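Local coordinates for malonyl CoA reductase (malonate semialdehyde-forming) (Sulfolobus tokodaii, PDB 2EP5), which probably catalyses the NADPH-dependent reduction of malonyl-CoA to malonate semialdehyde, as a member of the aspartate-semialdehyde dehydrogenase family, at residues 165-170 with 248-253; 308-313 with 322-327. All blocks are in the same frame, centred on the assembly; numbering follows the deposited sequence.

Interaction 1. Residues 165-170 with 248-253; sequences EIATKS and INIVTN
Thr252 and Ile250 meet the end of helix 164-168 where the chain leaves it for strand 171-178, so the contact is a helix-to-strand junction lying against the antiparallel neighbour, strand 244-251, in the mixed sheet of the dimerisation domain. The one hydrogen bond across the segments runs from Thr252 OG1 to Lys169 O at 2.9 Å, nearly end-on to the carbonyl (C=O...OG1 angle 166°). The same hydroxyl also accepts from Glu254 N, two residues on, which makes an ST turn and leaves its rotation little freedom.

The apolar part is carried by methyl groups. With CG1 beside the backbone N (chi1 -61°), Ile250 places CG2 opposite that N, and this branch meets Ile166 CG2 at 3.8 Å, the two side chains crossing at about a right angle. Thr252 CG2 reaches the same Ile166 methyl at 3.9 Å. Ile250 CD1 lies 4.1 Å from Ala167 CB, which also packs on Ile172 and Ile160. Ser170 sets its side chain between Ile250 and Thr252, with OG 3.1 Å from Ile250 CG2 and CB 3.3 Å from Thr252 CB, both packing contacts.

Two polar side-chain bonds lie within residues 165-170, where the helix gives way to the loop. Lys169 NZ forms a salt bridge with Glu165 OE2 at 2.9 Å. Ser170 OG bonds to Ala167 O at 3.1 Å, approaching 42° out of the carbonyl plane rather than along a lone pair.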
ATOM      1  N   GLU A 165      39.790   2.353  -1.956  1.00 29.37           N
ATOM      2  CA  GLU A 165      40.934   1.783  -1.258  1.00 33.30           C
ATOM      3  C   GLU A 165      40.548   1.005  -0.001  1.00 33.32           C
ATOM      4  O   GLU A 165      41.251   0.076   0.399  1.00 33.27           O
ATOM      5  CB  GLU A 165      41.965   2.851  -0.892  1.00 36.61           C
ATOM      6  CG  GLU A 165      43.342   2.227  -0.694  1.00 44.69           C
ATOM      7  CD  GLU A 165      44.130   2.823   0.458  1.00 47.75           C
ATOM      8  OE1 GLU A 165      44.464   4.028   0.388  1.00 49.53           O
ATOM      9  OE2 GLU A 165      44.414   2.076   1.429  1.00 48.42           O
ATOM     10  N   ILE A 166      39.440   1.388   0.625  1.00 33.88           N
ATOM     11  CA  ILE A 166      38.972   0.697   1.822  1.00 33.27           C
ATOM     12  C   ILE A 166      38.216  -0.557   1.396  1.00 32.13           C
ATOM     13  O   ILE A 166      38.459  -1.652   1.917  1.00 30.48           O
ATOM     14  CB  ILE A 166      38.021   1.583   2.641  1.00 35.79           C
ATOM     15  CG1 ILE A 166      38.736   2.871   3.048  1.00 37.90           C
ATOM     16  CG2 ILE A 166      37.544   0.833   3.872  1.00 34.74           C
ATOM     17  CD1 ILE A 166      37.837   3.871   3.757  1.00 40.51           C
ATOM     18  N   ALA A 167      37.310  -0.381   0.437  1.00 30.02           N
ATOM     19  CA  ALA A 167      36.489  -1.473  -0.087  1.00 29.67           C
ATOM     20  C   ALA A 167      37.324  -2.602  -0.685  1.00 29.27           C
ATOM     21  O   ALA A 167      36.954  -3.773  -0.597  1.00 28.74           O
ATOM     22  CB  ALA A 167      35.511  -0.934  -1.138  1.00 26.16           C
ATOM     23  N   THR A 168      38.444  -2.249  -1.299  1.00 30.51           N
ATOM     24  CA  THR A 168      39.318  -3.248  -1.909  1.00 32.76           C
ATOM     25  C   THR A 168      39.938  -4.178  -0.866  1.00 32.87           C
ATOM     26  O   THR A 168      40.164  -5.359  -1.133  1.00 33.59           O
ATOM     27  CB  THR A 168      40.448  -2.576  -2.719  1.00 32.77           C
ATOM     28  OG1 THR A 168      39.900  -1.996  -3.913  1.00 33.50           O
ATOM     29  CG2 THR A 168      41.512  -3.591  -3.091  1.00 33.09           C
ATOM     30  N   LYS A 169      40.210  -3.641   0.318  1.00 32.70           N
ATOM     31  CA  LYS A 169      40.802  -4.430   1.393  1.00 34.44           C
ATOM     32  C   LYS A 169      39.741  -4.763   2.438  1.00 34.03           C
ATOM     33  O   LYS A 169      39.849  -4.350   3.597  1.00 35.28           O
ATOM     34  CB  LYS A 169      41.929  -3.652   2.076  1.00 35.87           C
ATOM     35  CG  LYS A 169      43.029  -3.137   1.171  1.00 37.41           C
ATOM     36  CD  LYS A 169      43.979  -2.288   2.007  1.00 42.89           C
ATOM     37  CE  LYS A 169      44.989  -1.512   1.179  1.00 43.49           C
ATOM     38  NZ  LYS A 169      45.687  -0.506   2.039  1.00 45.37           N
ATOM     39  N   SER A 170      38.716  -5.505   2.035  1.00 30.98           N
ATOM     40  CA  SER A 170      37.655  -5.860   2.964  1.00 29.25           C
ATOM     41  C   SER A 170      36.698  -6.864   2.357  1.00 26.93           C
ATOM     42  O   SER A 170      36.851  -7.280   1.206  1.00 26.41           O
ATOM     43  CB  SER A 170      36.846  -4.621   3.332  1.00 30.18           C
ATOM     44  OG  SER A 170      35.986  -4.271   2.257  1.00 33.14           O
ATOM     45  N   ILE A 248      25.243  -0.792   2.773  1.00 19.20           N
ATOM     46  CA  ILE A 248      26.587  -1.248   2.494  1.00 18.79           C
ATOM     47  C   ILE A 248      27.421  -1.384   3.763  1.00 19.76           C
ATOM     48  O   ILE A 248      27.501  -0.458   4.573  1.00 18.62           O
ATOM     49  CB  ILE A 248      27.279  -0.276   1.497  1.00 19.77           C
ATOM     50  CG1 ILE A 248      26.444  -0.199   0.208  1.00 19.88           C
ATOM     51  CG2 ILE A 248      28.716  -0.741   1.189  1.00 17.54           C
ATOM     52  CD1 ILE A 248      26.955   0.805  -0.816  1.00 18.60           C
ATOM     53  N   ASN A 249      28.017  -2.560   3.939  1.00 20.09           N
ATOM     54  CA  ASN A 249      28.870  -2.821   5.092  1.00 21.36           C
ATOM     55  C   ASN A 249      30.255  -3.239   4.625  1.00 22.50           C
ATOM     56  O   ASN A 249      30.441  -4.345   4.118  1.00 22.13           O
ATOM     57  CB  ASN A 249      28.295  -3.925   5.980  1.00 22.01           C
ATOM     58  CG  ASN A 249      27.061  -3.482   6.746  1.00 25.47           C
ATOM     59  OD1 ASN A 249      25.950  -3.499   6.220  1.00 25.84           O
ATOM     60  ND2 ASN A 249      27.256  -3.071   7.993  1.00 26.18           N
ATOM     61  N   ILE A 250      31.223  -2.344   4.779  1.00 22.74           N
ATOM     62  CA  ILE A 250      32.581  -2.665   4.386  1.00 25.53           C
ATOM     63  C   ILE A 250      33.284  -3.247   5.615  1.00 26.44           C
ATOM     64  O   ILE A 250      33.776  -2.507   6.474  1.00 26.35           O
ATOM     65  CB  ILE A 250      33.311  -1.408   3.875  1.00 24.99           C
ATOM     66  CG1 ILE A 250      32.571  -0.861   2.647  1.00 25.27           C
ATOM     67  CG2 ILE A 250      34.750  -1.741   3.520  1.00 23.20           C
ATOM     68  CD1 ILE A 250      33.227   0.353   2.001  1.00 22.85           C
ATOM     69  N   VAL A 251      33.296  -4.579   5.698  1.00 26.82           N
ATOM     70  CA  VAL A 251      33.916  -5.296   6.822  1.00 25.93           C
ATOM     71  C   VAL A 251      35.429  -5.316   6.669  1.00 26.06           C
ATOM     72  O   VAL A 251      35.970  -6.054   5.853  1.00 25.04           O
ATOM     73  CB  VAL A 251      33.406  -6.759   6.903  1.00 25.18           C
ATOM     74  CG1 VAL A 251      33.888  -7.415   8.197  1.00 21.88           C
ATOM     75  CG2 VAL A 251      31.875  -6.778   6.816  1.00 23.31           C
ATOM     76  N   THR A 252      36.109  -4.511   7.477  1.00 28.27           N
ATOM     77  CA  THR A 252      37.561  -4.414   7.407  1.00 30.40           C
ATOM     78  C   THR A 252      38.156  -3.831   8.683  1.00 31.17           C
ATOM     79  O   THR A 252      37.473  -3.136   9.429  1.00 30.90           O
ATOM     80  CB  THR A 252      37.974  -3.512   6.223  1.00 30.88           C
ATOM     81  OG1 THR A 252      39.390  -3.315   6.239  1.00 32.68           O
ATOM     82  CG2 THR A 252      37.265  -2.157   6.311  1.00 28.28           C
ATOM     83  N   ASN A 253      39.432  -4.113   8.929  1.00 32.19           N
ATOM     84  CA  ASN A 253      40.105  -3.591  10.112  1.00 32.42           C
ATOM     85  C   ASN A 253      40.988  -2.397   9.754  1.00 32.56           C
ATOM     86  O   ASN A 253      41.738  -1.893  10.586  1.00 31.65           O
ATOM     87  CB  ASN A 253      40.932  -4.689  10.782  1.00 33.65           C
ATOM     88  CG  ASN A 253      40.078  -5.651  11.597  1.00 35.22           C
ATOM     89  OD1 ASN A 253      40.118  -6.869  11.392  1.00 33.80           O
ATOM     90  ND2 ASN A 253      39.305  -5.108  12.534  1.00 35.52           N
TER

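Interaction 2. Residues 308-313 with 322-327; sequences VTVGRI and LVVLGD
Val323 O accepts one true hydrogen bond from the facing strand, from Gly311 N at 2.7 Å, and beside it a weak, supplementary C-H...O contact from Val310 CA at 3.1 Å. The return bond from Val323 N to Gly311 O closes one antiparallel hydrogen-bonded pair of the hairpin 308-316/319-326. Thr309 and Leu325 form the next such pair, joined by two bonds of 2.8 Å, Thr309 N to Leu325 O and Leu325 N to Thr309 O. Val310 and Val324 sit between them as a non-hydrogen-bonded pair.

On the face of those two valines, Val324 CG2 stands anti to its backbone N (chi1 62° for CG1) and lies 3.9 Å from both Val310 CG2 and Val308 CB. Helix 151-160 backs this face through Met156 and Ile155. Thr309 and Leu325 lie on the other face, where both touch Pro294; here Leu325 lies about 5 Å, side chain to side chain, from His244, the predicted proton acceptor.

Beyond Gly311 the pairing slips: Arg312 takes a left-handed backbone conformation and Ile313 becomes the neighbour of Leu322, consistent with a beta bulge. Arg312 CG runs beside Val323 CG2 at 4.0 Å, pointing the same way, before its bent chain carries the guanidinium to Glu291 of the same chain, and to Glu205 and Pro199 O of the second subunit. Four backbone bonds thus set the register, while Arg312, shared between Glu291 and Glu205, carries the polar link to the second subunit and balances charge across the interface.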
ATOM      1  N   VAL A 308      22.841  10.612  -5.817  1.00 22.45           N
ATOM      2  CA  VAL A 308      22.502   9.566  -4.860  1.00 21.48           C
ATOM      3  C   VAL A 308      22.623  10.183  -3.471  1.00 21.35           C
ATOM      4  O   VAL A 308      23.434  11.088  -3.253  1.00 22.14           O
ATOM      5  CB  VAL A 308      23.460   8.363  -4.949  1.00 20.54           C
ATOM      6  CG1 VAL A 308      23.382   7.739  -6.331  1.00 16.37           C
ATOM      7  CG2 VAL A 308      24.876   8.808  -4.619  1.00 17.50           C
ATOM      8  N   THR A 309      21.816   9.708  -2.534  1.00 19.67           N
ATOM      9  CA  THR A 309      21.862  10.248  -1.189  1.00 19.24           C
ATOM     10  C   THR A 309      22.375   9.192  -0.222  1.00 19.81           C
ATOM     11  O   THR A 309      21.854   8.077  -0.184  1.00 18.97           O
ATOM     12  CB  THR A 309      20.474  10.717  -0.742  1.00 19.35           C
ATOM     13  OG1 THR A 309      19.943  11.624  -1.718  1.00 19.68           O
ATOM     14  CG2 THR A 309      20.555  11.411   0.606  1.00 16.49           C
ATOM     15  N   VAL A 310      23.394   9.560   0.550  1.00 19.49           N
ATOM     16  CA  VAL A 310      24.010   8.672   1.527  1.00 20.03           C
ATOM     17  C   VAL A 310      23.718   9.164   2.942  1.00 22.64           C
ATOM     18  O   VAL A 310      23.692  10.370   3.201  1.00 24.85           O
ATOM     19  CB  VAL A 310      25.550   8.616   1.347  1.00 20.31           C
ATOM     20  CG1 VAL A 310      26.165   7.761   2.425  1.00 21.44           C
ATOM     21  CG2 VAL A 310      25.909   8.058  -0.028  1.00 19.86           C
ATOM     22  N   GLY A 311      23.497   8.220   3.852  1.00 23.12           N
ATOM     23  CA  GLY A 311      23.220   8.556   5.235  1.00 20.72           C
ATOM     24  C   GLY A 311      23.667   7.449   6.174  1.00 22.02           C
ATOM     25  O   GLY A 311      24.173   6.412   5.737  1.00 20.75           O
ATOM     26  N   ARG A 312      23.491   7.680   7.471  1.00 22.17           N
ATOM     27  CA  ARG A 312      23.845   6.709   8.498  1.00 21.85           C
ATOM     28  C   ARG A 312      25.287   6.211   8.346  1.00 22.98           C
ATOM     29  O   ARG A 312      25.576   5.045   8.601  1.00 22.82           O
ATOM     30  CB  ARG A 312      22.874   5.531   8.431  1.00 22.45           C
ATOM     31  CG  ARG A 312      21.430   5.950   8.186  1.00 25.13           C
ATOM     32  CD  ARG A 312      20.620   6.022   9.464  1.00 27.87           C
ATOM     33  NE  ARG A 312      20.222   4.696   9.915  1.00 28.71           N
ATOM     34  CZ  ARG A 312      20.695   4.089  10.998  1.00 29.53           C
ATOM     35  NH1 ARG A 312      21.588   4.685  11.770  1.00 28.40           N
ATOM     36  NH2 ARG A 312      20.284   2.866  11.291  1.00 31.98           N
ATOM     37  N   ILE A 313      26.185   7.096   7.927  1.00 23.73           N
ATOM     38  CA  ILE A 313      27.588   6.737   7.758  1.00 25.36           C
ATOM     39  C   ILE A 313      28.140   6.476   9.156  1.00 26.93           C
ATOM     40  O   ILE A 313      28.193   7.380   9.992  1.00 26.89           O
ATOM     41  CB  ILE A 313      28.362   7.880   7.065  1.00 25.79           C
ATOM     42  CG1 ILE A 313      27.846   8.052   5.632  1.00 25.18           C
ATOM     43  CG2 ILE A 313      29.852   7.586   7.063  1.00 26.06           C
ATOM     44  CD1 ILE A 313      28.458   9.226   4.894  1.00 24.97           C
ATOM     45  N   LEU A 322      27.015   2.286   5.771  1.00 19.27           N
ATOM     46  CA  LEU A 322      26.385   3.440   5.158  1.00 20.43           C
ATOM     47  C   LEU A 322      25.172   3.013   4.347  1.00 20.92           C
ATOM     48  O   LEU A 322      25.100   1.875   3.875  1.00 20.27           O
ATOM     49  CB  LEU A 322      27.391   4.200   4.281  1.00 21.10           C
ATOM     50  CG  LEU A 322      28.016   3.564   3.040  1.00 23.33           C
ATOM     51  CD1 LEU A 322      27.016   3.567   1.890  1.00 26.19           C
ATOM     52  CD2 LEU A 322      29.240   4.359   2.640  1.00 23.88           C
ATOM     53  N   VAL A 323      24.208   3.926   4.229  1.00 21.63           N
ATOM     54  CA  VAL A 323      22.976   3.700   3.478  1.00 21.52           C
ATOM     55  C   VAL A 323      22.936   4.682   2.309  1.00 21.87           C
ATOM     56  O   VAL A 323      23.103   5.893   2.485  1.00 20.75           O
ATOM     57  CB  VAL A 323      21.713   3.919   4.363  1.00 23.60           C
ATOM     58  CG1 VAL A 323      20.453   3.739   3.528  1.00 19.36           C
ATOM     59  CG2 VAL A 323      21.708   2.925   5.538  1.00 24.37           C
ATOM     60  N   VAL A 324      22.721   4.152   1.113  1.00 21.30           N
ATOM     61  CA  VAL A 324      22.669   4.978  -0.082  1.00 18.56           C
ATOM     62  C   VAL A 324      21.339   4.778  -0.802  1.00 18.02           C
ATOM     63  O   VAL A 324      20.753   3.695  -0.772  1.00 17.34           O
ATOM     64  CB  VAL A 324      23.823   4.630  -1.035  1.00 16.92           C
ATOM     65  CG1 VAL A 324      23.702   3.177  -1.478  1.00 15.47           C
ATOM     66  CG2 VAL A 324      23.818   5.568  -2.234  1.00 16.49           C
ATOM     67  N   LEU A 325      20.869   5.834  -1.450  1.00 18.17           N
ATOM     68  CA  LEU A 325      19.610   5.788  -2.171  1.00 16.72           C
ATOM     69  C   LEU A 325      19.789   6.491  -3.505  1.00 16.43           C
ATOM     70  O   LEU A 325      20.518   7.473  -3.602  1.00 16.21           O
ATOM     71  CB  LEU A 325      18.525   6.481  -1.346  1.00 17.16           C
ATOM     72  CG  LEU A 325      17.031   6.437  -1.732  1.00 20.36           C
ATOM     73  CD1 LEU A 325      16.602   7.763  -2.314  1.00 20.50           C
ATOM     74  CD2 LEU A 325      16.755   5.293  -2.692  1.00 19.61           C
ATOM     75  N   GLY A 326      19.134   5.968  -4.533  1.00 17.28           N
ATOM     76  CA  GLY A 326      19.216   6.568  -5.849  1.00 19.70           C
ATOM     77  C   GLY A 326      17.987   6.259  -6.689  1.00 20.67           C
ATOM     78  O   GLY A 326      17.282   5.281  -6.440  1.00 21.51           O
ATOM     79  N   ASP A 327      17.716   7.109  -7.674  1.00 20.85           N
ATOM     80  CA  ASP A 327      16.580   6.911  -8.568  1.00 20.32           C
ATOM     81  C   ASP A 327      17.050   5.858  -9.577  1.00 21.80           C
ATOM     82  O   ASP A 327      17.936   6.127 -10.397  1.00 20.02           O
ATOM     83  CB  ASP A 327      16.256   8.222  -9.284  1.00 21.20           C
ATOM     84  CG  ASP A 327      14.993   8.142 -10.125  1.00 23.09           C
ATOM     85  OD1 ASP A 327      14.721   7.074 -10.716  1.00 23.40           O
ATOM     86  OD2 ASP A 327      14.279   9.164 -10.209  1.00 23.57           O
TER

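From the N terminus, the chain first leaves helix 164-168 and runs through strands 171-178 and 230-237 before strand 244-251 returns to that helix end, so interaction 1 closes a long loop of 77 residues. Interaction 2 opens later, after helix 258-266, and closes a short hairpin with eight residues between its segments. The two loops therefore follow in series and neither nest nor cross. They are joined through the mixed sheet, in which 244-251 and 319-326 are neighbours: Ile248 N probably bonds Leu322 O, 2.9 Å away. With centres about 17 Å apart, interaction 1 packs the end of helix 164-168 on the sheet, interaction 2 pairs two of its strands, and both touch the second subunit.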